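Local coordinates for probable E3 ubiquitin-protein ligase HERC1 (Homo sapiens, PDB 4QT6) that probably acts as an E3 ubiquitin-protein ligase, of which this structure holds the SPRY domain, a beta-sandwich that in relatives commonly mediates protein-protein recognition, at residues A[68-73]-A[77-82]; A[83-88]-A[93-98]; A[104-109]-A[115-120]. All coordinates share one frame; numbering follows the deposited sequence. Where two conformers were deposited one is given.

Contact 1 (A[68-73]-A[77-82]). With ARF (formamide), chain B; ARF (formamide), chain C.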
loop_
_atom_site.group_PDB
_atom_site.type_symbol
_atom_site.label_atom_id
_atom_site.label_comp_id
_atom_site.label_asym_id
_atom_site.label_seq_id
_atom_site.Cartn_x
_atom_site.Cartn_y
_atom_site.Cartn_z
ATOM N N ASN A 68 1.932 -1.481 12.337
ATOM C CA ASN A 68 2.998 -0.501 12.520
ATOM C C ASN A 68 4.021 -0.750 11.432
ATOM O O ASN A 68 4.625 -1.830 11.383
ATOM C CB ASN A 68 3.640 -0.714 13.898
ATOM C CG ASN A 68 4.778 0.238 14.204
ATOM O OD1 ASN A 68 5.199 1.057 13.388
ATOM N ND2 ASN A 68 5.292 0.127 15.430
ATOM N N HIS A 69 4.197 0.219 10.545
ATOM C CA HIS A 69 5.129 0.044 9.433
ATOM C C HIS A 69 6.551 -0.286 9.890
ATOM O O HIS A 69 7.258 -0.987 9.177
ATOM C CB HIS A 69 5.107 1.225 8.448
ATOM C CG HIS A 69 5.622 2.506 9.012
ATOM N ND1 HIS A 69 4.944 3.223 9.973
ATOM C CD2 HIS A 69 6.729 3.224 8.721
ATOM C CE1 HIS A 69 5.623 4.315 10.267
ATOM N NE2 HIS A 69 6.714 4.335 9.526
ATOM N N ARG A 70 6.960 0.187 11.073
ATOM C CA ARG A 70 8.317 -0.048 11.572
ATOM C C ARG A 70 8.579 -1.494 12.000
ATOM O O ARG A 70 9.737 -1.929 12.017
ATOM C CB ARG A 70 8.607 0.905 12.742
ATOM C CG ARG A 70 8.599 2.367 12.350
ATOM C CD ARG A 70 9.994 2.945 12.310
ATOM N NE ARG A 70 9.978 4.312 11.795
ATOM C CZ ARG A 70 10.796 4.793 10.860
ATOM N NH1 ARG A 70 11.743 4.035 10.310
ATOM N NH2 ARG A 70 10.677 6.062 10.478
ATOM N N THR A 71 7.521 -2.238 12.342
ATOM C CA THR A 71 7.648 -3.603 12.852
ATOM C C THR A 71 6.911 -4.689 12.072
ATOM O O THR A 71 7.278 -5.854 12.157
ATOM C CB THR A 71 7.186 -3.711 14.311
ATOM O OG1 THR A 71 5.794 -3.372 14.429
ATOM C CG2 THR A 71 8.000 -2.777 15.172
ATOM N N THR A 72 5.869 -4.320 11.320
ATOM C CA THR A 72 4.980 -5.333 10.784
ATOM C C THR A 72 5.636 -6.341 9.829
ATOM O O THR A 72 6.426 -5.972 8.983
ATOM C CB THR A 72 3.760 -4.697 10.046
ATOM O OG1 THR A 72 2.858 -5.732 9.654
ATOM C CG2 THR A 72 4.184 -3.897 8.871
ATOM N N SER A 73 5.284 -7.603 10.029
ATOM C CA SER A 73 5.526 -8.685 9.069
ATOM C C SER A 73 4.224 -9.144 8.406
ATOM O O SER A 73 4.242 -10.061 7.583
ATOM C CB SER A 73 6.213 -9.860 9.785
ATOM O OG SER A 73 7.540 -9.479 10.156
ATOM N N LEU A 77 5.413 -2.798 2.772
ATOM C CA LEU A 77 4.982 -1.416 2.624
ATOM C C LEU A 77 6.030 -0.519 2.009
ATOM O O LEU A 77 7.239 -0.709 2.197
ATOM C CB LEU A 77 4.565 -0.845 3.970
ATOM C CG LEU A 77 3.377 -1.504 4.636
ATOM C CD1 LEU A 77 3.209 -0.997 6.064
ATOM C CD2 LEU A 77 2.104 -1.278 3.825
ATOM N N TYR A 78 5.543 0.507 1.327
ATOM C CA TYR A 78 6.337 1.489 0.600
ATOM C C TYR A 78 5.823 2.866 1.039
ATOM O O TYR A 78 4.637 3.210 0.900
ATOM C CB TYR A 78 6.202 1.209 -0.917
ATOM C CG TYR A 78 6.795 2.159 -1.920
ATOM C CD1 TYR A 78 7.960 2.863 -1.648
ATOM C CD2 TYR A 78 6.249 2.266 -3.207
ATOM C CE1 TYR A 78 8.498 3.728 -2.595
ATOM C CE2 TYR A 78 6.792 3.114 -4.159
ATOM C CZ TYR A 78 7.931 3.831 -3.850
ATOM O OH TYR A 78 8.452 4.685 -4.813
ATOM N N ARG A 79 6.734 3.642 1.623
ATOM C CA ARG A 79 6.394 4.880 2.337
ATOM C C ARG A 79 6.522 6.134 1.462
ATOM O O ARG A 79 7.594 6.398 0.873
ATOM C CB ARG A 79 7.307 4.976 3.567
ATOM C CG ARG A 79 7.117 6.183 4.454
ATOM C CD ARG A 79 8.028 6.057 5.667
ATOM N NE ARG A 79 8.106 7.281 6.456
ATOM C CZ ARG A 79 9.131 7.608 7.248
ATOM N NH1 ARG A 79 10.195 6.801 7.359
ATOM N NH2 ARG A 79 9.092 8.753 7.922
ATOM N N ALA A 80 5.436 6.920 1.393
ATOM C CA ALA A 80 5.366 8.075 0.525
ATOM C C ALA A 80 6.453 9.096 0.858
ATOM O O ALA A 80 7.153 9.581 -0.030
ATOM C CB ALA A 80 3.998 8.718 0.633
ATOM N N TYR A 81 6.584 9.395 2.141
ATOM C CA TYR A 81 7.397 10.531 2.590
ATOM C C TYR A 81 8.865 10.416 2.186
ATOM O O TYR A 81 9.464 11.405 1.788
ATOM C CB TYR A 81 7.295 10.672 4.105
ATOM C CG TYR A 81 8.254 11.692 4.675
ATOM C CD1 TYR A 81 8.028 13.038 4.489
ATOM C CD2 TYR A 81 9.399 11.300 5.346
ATOM C CE1 TYR A 81 8.910 13.983 4.983
ATOM C CE2 TYR A 81 10.292 12.242 5.852
ATOM C CZ TYR A 81 10.026 13.583 5.671
ATOM O OH TYR A 81 10.896 14.551 6.162
ATOM N N SER A 82 9.414 9.214 2.308
ATOM C CA SER A 82 10.840 8.946 2.137
ATOM C C SER A 82 11.208 7.952 1.036
ATOM O O SER A 82 12.394 7.786 0.708
ATOM C CB SER A 82 11.358 8.386 3.454
ATOM O OG SER A 82 10.652 7.198 3.813
HETATM N N ARF B . 6.056 12.702 7.299
HETATM C C ARF B . 6.969 11.841 7.744
HETATM O O ARF B . 6.806 10.637 7.619
HETATM N N ARF C . 9.447 3.312 -7.163
HETATM C C ARF C . 10.601 3.512 -7.810
HETATM O O ARF C . 11.405 4.326 -7.373
#

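Contact 2 (A[83-88]-A[93-98]). With ARF (formamide), chain C.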
loop_
_atom_site.group_PDB
_atom_site.type_symbol
_atom_site.label_atom_id
_atom_site.label_comp_id
_atom_site.label_asym_id
_atom_site.label_seq_id
_atom_site.Cartn_x
_atom_site.Cartn_y
_atom_site.Cartn_z
ATOM N N GLY A 83 10.230 7.223 0.501
ATOM C CA GLY A 83 10.544 6.128 -0.400
ATOM C C GLY A 83 11.060 4.851 0.268
ATOM O O GLY A 83 11.379 3.890 -0.437
ATOM N N ASN A 84 11.099 4.808 1.606
ATOM C CA ASN A 84 11.563 3.630 2.341
ATOM C C ASN A 84 10.595 2.471 2.179
ATOM O O ASN A 84 9.417 2.675 1.874
ATOM C CB ASN A 84 11.749 3.901 3.851
ATOM C CG ASN A 84 12.955 4.785 4.160
ATOM O OD1 ASN A 84 12.802 5.902 4.646
ATOM N ND2 ASN A 84 14.145 4.298 3.857
ATOM N N LEU A 85 11.123 1.274 2.400
ATOM C CA LEU A 85 10.427 -0.008 2.285
ATOM C C LEU A 85 10.473 -0.727 3.631
ATOM O O LEU A 85 11.496 -0.671 4.347
ATOM C CB LEU A 85 11.114 -0.880 1.229
ATOM C CG LEU A 85 11.071 -0.396 -0.212
ATOM C CD1 LEU A 85 11.977 -1.235 -1.096
ATOM C CD2 LEU A 85 9.637 -0.414 -0.743
ATOM N N TYR A 86 9.358 -1.372 3.989
ATOM C CA TYR A 86 9.156 -1.953 5.307
ATOM C C TYR A 86 8.597 -3.347 5.162
ATOM O O TYR A 86 7.582 -3.566 4.495
ATOM C CB TYR A 86 8.197 -1.104 6.167
ATOM C CG TYR A 86 8.774 0.265 6.412
ATOM C CD1 TYR A 86 8.596 1.279 5.497
ATOM C CD2 TYR A 86 9.581 0.510 7.516
ATOM C CE1 TYR A 86 9.170 2.524 5.671
ATOM C CE2 TYR A 86 10.168 1.749 7.700
ATOM C CZ TYR A 86 9.961 2.753 6.786
ATOM O OH TYR A 86 10.560 3.983 6.949
ATOM N N HIS A 87 9.304 -4.302 5.750
ATOM C CA HIS A 87 8.761 -5.606 6.017
ATOM C C HIS A 87 9.656 -6.238 7.084
ATOM O O HIS A 87 10.843 -6.403 6.853
ATOM C CB HIS A 87 8.697 -6.497 4.766
ATOM C CG HIS A 87 8.119 -7.830 5.071
ATOM N ND1 HIS A 87 6.775 -8.016 5.320
ATOM C CD2 HIS A 87 8.711 -9.032 5.268
ATOM C CE1 HIS A 87 6.565 -9.272 5.651
ATOM N NE2 HIS A 87 7.717 -9.913 5.608
ATOM N N ASN A 88 9.096 -6.548 8.238
ATOM C CA ASN A 88 9.913 -6.977 9.390
ATOM C C ASN A 88 10.987 -5.916 9.642
ATOM O O ASN A 88 12.157 -6.238 9.919
ATOM C CB ASN A 88 10.530 -8.356 9.137
ATOM C CG ASN A 88 11.188 -8.935 10.370
ATOM O OD1 ASN A 88 10.711 -8.741 11.479
ATOM N ND2 ASN A 88 12.280 -9.671 10.170
ATOM N N LEU A 93 17.095 -0.946 0.904
ATOM C CA LEU A 93 16.694 -0.355 -0.373
ATOM C C LEU A 93 15.680 0.763 -0.161
ATOM O O LEU A 93 14.673 0.592 0.530
ATOM C CB LEU A 93 16.103 -1.410 -1.305
ATOM C CG LEU A 93 15.557 -0.941 -2.654
ATOM C CD1 LEU A 93 16.629 -0.324 -3.547
ATOM C CD2 LEU A 93 14.883 -2.103 -3.364
ATOM N N THR A 94 15.948 1.908 -0.765
ATOM C CA THR A 94 15.032 3.038 -0.727
ATOM C C THR A 94 14.632 3.340 -2.166
ATOM O O THR A 94 15.475 3.351 -3.068
ATOM C CB THR A 94 15.715 4.247 -0.052
ATOM O OG1 THR A 94 16.161 3.860 1.254
ATOM C CG2 THR A 94 14.776 5.428 0.096
ATOM N N LEU A 95 13.340 3.543 -2.405
ATOM C CA LEU A 95 12.864 3.881 -3.732
ATOM C C LEU A 95 12.479 5.355 -3.754
ATOM O O LEU A 95 12.799 6.092 -2.817
ATOM C CB LEU A 95 11.698 2.958 -4.126
ATOM C CG LEU A 95 11.969 1.451 -4.186
ATOM C CD1 LEU A 95 10.696 0.678 -4.542
ATOM C CD2 LEU A 95 13.087 1.120 -5.171
ATOM N N SER A 96 11.830 5.816 -4.818
ATOM C CA SER A 96 11.461 7.218 -4.884
ATOM C C SER A 96 10.385 7.539 -3.852
ATOM O O SER A 96 9.532 6.709 -3.557
ATOM C CB SER A 96 10.943 7.592 -6.274
ATOM O OG SER A 96 11.946 7.385 -7.268
ATOM N N SER A 97 10.438 8.746 -3.310
ATOM C CA SER A 97 9.330 9.270 -2.529
ATOM C C SER A 97 8.153 9.525 -3.470
ATOM O O SER A 97 8.319 9.581 -4.686
ATOM C CB SER A 97 9.729 10.567 -1.815
ATOM O OG SER A 97 10.051 11.578 -2.749
ATOM N N PHE A 98 6.956 9.643 -2.911
ATOM C CA PHE A 98 5.798 9.981 -3.720
ATOM C C PHE A 98 4.795 10.761 -2.891
ATOM O O PHE A 98 4.905 10.821 -1.660
ATOM C CB PHE A 98 5.178 8.735 -4.378
ATOM C CG PHE A 98 4.778 7.647 -3.404
ATOM C CD1 PHE A 98 5.696 6.694 -2.996
ATOM C CD2 PHE A 98 3.483 7.555 -2.924
ATOM C CE1 PHE A 98 5.343 5.679 -2.122
ATOM C CE2 PHE A 98 3.122 6.539 -2.047
ATOM C CZ PHE A 98 4.046 5.606 -1.636
HETATM N N ARF C . 9.447 3.312 -7.163
HETATM C C ARF C . 10.601 3.512 -7.810
HETATM O O ARF C . 11.405 4.326 -7.373
HETATM O O HOH W 1 13.974 1.430 2.920
#

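Contact 3 (A[104-109]-A[115-120]). With ARF (formamide), chain C.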
loop_
_atom_site.group_PDB
_atom_site.type_symbol
_atom_site.label_atom_id
_atom_site.label_comp_id
_atom_site.label_asym_id
_atom_site.label_seq_id
_atom_site.Cartn_x
_atom_site.Cartn_y
_atom_site.Cartn_z
ATOM N N ILE A 104 1.444 4.899 -8.148
ATOM C CA ILE A 104 2.421 3.847 -7.833
ATOM C C ILE A 104 1.886 2.562 -8.450
ATOM O O ILE A 104 0.854 2.067 -8.063
ATOM C CB ILE A 104 2.666 3.681 -6.310
ATOM C CG1 ILE A 104 3.214 4.978 -5.697
ATOM C CG2 ILE A 104 3.581 2.485 -6.032
ATOM C CD1 ILE A 104 4.537 5.422 -6.294
ATOM N N THR A 105 2.610 2.033 -9.422
ATOM C CA THR A 105 2.325 0.713 -9.958
ATOM C C THR A 105 2.874 -0.325 -9.004
ATOM O O THR A 105 4.028 -0.229 -8.562
ATOM C CB THR A 105 2.989 0.521 -11.332
ATOM O OG1 THR A 105 2.524 1.538 -12.242
ATOM C CG2 THR A 105 2.708 -0.855 -11.896
ATOM N N CYS A 106 2.063 -1.335 -8.706
ATOM C CA CYS A 106 2.450 -2.417 -7.827
ATOM C C CYS A 106 2.371 -3.690 -8.639
ATOM O O CYS A 106 1.387 -3.925 -9.341
ATOM C CB CYS A 106 1.491 -2.513 -6.636
ATOM S SG CYS A 106 1.279 -0.942 -5.742
ATOM N N VAL A 107 3.418 -4.511 -8.558
ATOM C CA VAL A 107 3.438 -5.806 -9.191
ATOM C C VAL A 107 3.655 -6.867 -8.128
ATOM O O VAL A 107 4.705 -6.879 -7.483
ATOM C CB VAL A 107 4.559 -5.926 -10.246
ATOM C CG1 VAL A 107 4.459 -7.267 -10.947
ATOM C CG2 VAL A 107 4.440 -4.813 -11.269
ATOM N N LEU A 108 2.640 -7.686 -7.905
ATOM C CA LEU A 108 2.692 -8.769 -6.950
ATOM C C LEU A 108 2.824 -10.067 -7.724
ATOM O O LEU A 108 1.870 -10.534 -8.362
ATOM C CB LEU A 108 1.439 -8.785 -6.066
ATOM C CG LEU A 108 1.336 -9.949 -5.103
ATOM C CD1 LEU A 108 2.508 -9.953 -4.110
ATOM C CD2 LEU A 108 -0.019 -9.927 -4.406
ATOM N N ASP A 109 4.017 -10.654 -7.653
ATOM C CA ASP A 109 4.342 -11.867 -8.409
ATOM C C ASP A 109 4.427 -13.031 -7.429
ATOM O O ASP A 109 5.443 -13.223 -6.754
ATOM C CB ASP A 109 5.653 -11.653 -9.176
ATOM C CG ASP A 109 5.952 -12.780 -10.157
ATOM O OD1 ASP A 109 5.428 -13.882 -9.952
ATOM O OD2 ASP A 109 6.696 -12.536 -11.126
ATOM N N ILE A 115 7.725 -8.555 -5.009
ATOM C CA ILE A 115 6.930 -7.335 -5.146
ATOM C C ILE A 115 7.784 -6.242 -5.746
ATOM O O ILE A 115 8.939 -6.011 -5.306
ATOM C CB ILE A 115 6.416 -6.860 -3.770
ATOM C CG1 ILE A 115 5.425 -7.876 -3.201
ATOM C CG2 ILE A 115 5.798 -5.471 -3.894
ATOM C CD1 ILE A 115 5.256 -7.772 -1.703
ATOM N N SER A 116 7.259 -5.558 -6.766
ATOM C CA SER A 116 7.968 -4.447 -7.382
ATOM C C SER A 116 7.053 -3.231 -7.425
ATOM O O SER A 116 5.838 -3.396 -7.435
ATOM C CB SER A 116 8.427 -4.825 -8.798
ATOM O OG SER A 116 9.134 -6.057 -8.806
ATOM N N PHE A 117 7.646 -2.045 -7.408
ATOM C CA PHE A 117 6.921 -0.777 -7.446
ATOM C C PHE A 117 7.517 0.175 -8.479
ATOM O O PHE A 117 8.735 0.364 -8.520
ATOM C CB PHE A 117 7.003 -0.053 -6.096
ATOM C CG PHE A 117 6.333 -0.770 -4.954
ATOM C CD1 PHE A 117 4.954 -0.939 -4.912
ATOM C CD2 PHE A 117 7.084 -1.240 -3.884
ATOM C CE1 PHE A 117 4.354 -1.600 -3.839
ATOM C CE2 PHE A 117 6.496 -1.878 -2.824
ATOM C CZ PHE A 117 5.114 -2.054 -2.791
ATOM N N GLY A 118 6.660 0.800 -9.275
ATOM C CA GLY A 118 7.065 1.834 -10.202
ATOM C C GLY A 118 6.312 3.101 -9.891
ATOM O O GLY A 118 5.170 3.053 -9.438
ATOM N N LYS A 119 6.971 4.237 -10.083
ATOM C CA LYS A 119 6.336 5.539 -9.861
ATOM C C LYS A 119 6.025 6.219 -11.180
ATOM O O LYS A 119 6.884 6.301 -12.061
ATOM C CB LYS A 119 7.242 6.437 -9.006
ATOM C CG LYS A 119 6.723 7.844 -8.832
ATOM C CD LYS A 119 7.663 8.665 -7.975
ATOM C CE LYS A 119 7.197 10.104 -7.849
ATOM N NZ LYS A 119 8.237 10.940 -7.179
ATOM N N ASN A 120 4.789 6.695 -11.310
ATOM C CA ASN A 120 4.315 7.407 -12.503
ATOM C C ASN A 120 4.725 6.769 -13.818
ATOM O O ASN A 120 5.248 7.439 -14.724
ATOM C CB ASN A 120 4.734 8.882 -12.443
ATOM C CG ASN A 120 4.012 9.637 -11.354
ATOM O OD1 ASN A 120 2.845 9.371 -11.075
ATOM N ND2 ASN A 120 4.694 10.579 -10.728
HETATM N N ARF C . 9.447 3.312 -7.163
HETATM C C ARF C . 10.601 3.512 -7.810
HETATM O O ARF C . 11.405 4.326 -7.373
HETATM O O HOH W 2 7.462 -8.241 -8.668
#

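Contact 1 (A[68-73]-A[77-82])
Apolar contact between 68-73 and 77-82 gathers on one methyl of Leu77. Its CD1 lies 3.8 Å from His69 CB and 4.2 Å from Thr72 CG2, and the Thr72 and Leu77 side chains cross at about a right angle. The Thr72 torsion accounts for this: with OG1 opposite the backbone N (chi1 -174°), the hydroxyl turns to Asp66 and the methyl is given to the leucine.

The second group of interactions concerns charge. Arg70 NH2 comes within 3.2 Å of Arg79 NH1, two donors that cannot bond to each other, with the guanidinium planes 82° apart. Each cation is held by other partners: Arg70 NH1 forms a salt bridge with Glu90, while Arg79 NH1 donates to Tyr86 OH and its NE to Tyr143 OH. Glu90 would be expected to offset part of the like-charge cost.

Formamide supplies the third group. Arg79 runs extended from CG to NE, which carries NH2 to the oxygen of the chain B formamide at 3.0 Å, an almost straight bond (177°) at the guanidinium edge. The same formamide lies over one face of the Tyr81 ring, its carbon 3.3 Å from Tyr81 CG. Within 68-73, an Asx turn sets the backbone: Arg70 N donates to Asn68 OD1 at 3.0 Å, approaching from above the carbonyl plane, and Asn68 O accepts from both Thr71 N and Thr72 N.

The loop 68-73 follows strand 55-60 and folds back beside strand 75-79. That strand runs between 55-60 and 84-86 in the six-stranded sheet. From strand 137-142, Cys139 touches Leu77 and Met141 touches His69, whose ring also stacks with Tyr143.

Contact 2 (A[83-88]-A[93-98])
Gly83 and Leu95 join the two segments by a backbone hydrogen bond, in a partly buried contact at the edge of the SPRY sandwich: 84-86 is an outermost strand of the six-stranded sheet, and the chain returns beside it through the weakly bonded strand 93-94. Leu95 N donates to Gly83 O at 2.8 Å, reaching it from above the carbonyl plane (40° out of it). In the reverse sense, Gly83 CA makes a CH...O contact of 3.3 Å with Leu95 O. The approach is close enough that a CB on Gly83 would collide with Leu95 O, and the positive phi (76°) would press it against the preceding carbonyl as well.

Beyond this backbone join, Leu85 sits against two leucines. Its CD1 meets Leu93 CD2 at 3.8 Å, the two side chains lying alongside and pointing the same way; Leu85 CD2 reaches Leu95 CD1 at 4.1 Å, these side chains crossing at a slant. Strand 125-128 and Phe117 border this apolar cluster.

A water bridges the segments next to this bond. It accepts from Asn84 ND2 and, at 2.9 Å, from Leu85 N, and donates to Leu93 O at 2.6 Å. Asn84 OD1 is bound by Ser82 OG. Further along, Ser96 N donates to the oxygen of the chain C formamide.

With one direct backbone bond, the pairing beside Asn84 thus relies on solvent to satisfy its polar atoms, and on buried Leu85 for apolar cohesion.

Contact 3 (A[104-109]-A[115-120])
Thr105 and Gly118 satisfy each other's backbone in both directions: Thr105 N donates to Gly118 O at 2.8 Å, and Gly118 N to Thr105 O at 2.9 Å. Val107 and Ser116 repeat the exchange, with Val107 N on Ser116 O and Ser116 N on Val107 O, the last lying in the carbonyl plane. A water donates to Val107 O at 3.3 Å and pairs with Ser116 OG at 2.8 Å. CH...O contacts add to the carbonyls, the shortest being Phe117 CA to Thr105 O at 3.1 Å. Phe117 O receives a weak bond from the nitrogen of the chain C formamide.

These pairs make strands 103-109 and 114-119 an antiparallel beta hairpin (161° between the segment directions), part of the seven-stranded sheet of the SPRY sandwich. Ile104, Cys106, Leu108, Ile115, Phe117 and Lys119 share one face. Cys106 SG lies in the plane of the Phe117 ring at its edge, 3.7 Å from CE1, a sulfur-aromatic contact. Ile104, with CG1 beside the backbone N (chi1 -61°) and CG2 anti to it, sends CG2 to Phe117 CD1 at 3.9 Å, while CD1 reaches Lys119 CB. Cutting Ile104 back to an alanine removes both branches and is likely to leave a gap beside Phe117 and the aliphatic base of Lys119. Leu108 CD1 packs alongside Ile115 CG1 at 3.7 Å, and Lys119, extended throughout, delivers NZ to Ser97 O.

Overall arrangement
The three contacts follow one another along the chain, each closing before the next opens. Contacts 1 and 2 lie about 7 Å apart between centres and share the six-stranded sheet, where strands 75-79 and 84-86 are neighbours; contact 3 belongs to the seven-stranded sheet, its centre about 15 Å from that of contact 1 and 12 Å from that of contact 2. Tyr78 joins all three: its OH is a probable hydrogen-bond partner of Ser96 O, and its ring stacks with Phe117 and touches Ile104. The formamide of chain C touches each contact at this junction. Through Tyr78, Leu85 and Phe117 the edge of the six-stranded sheet packs on the seven-stranded one, as in a beta-sandwich.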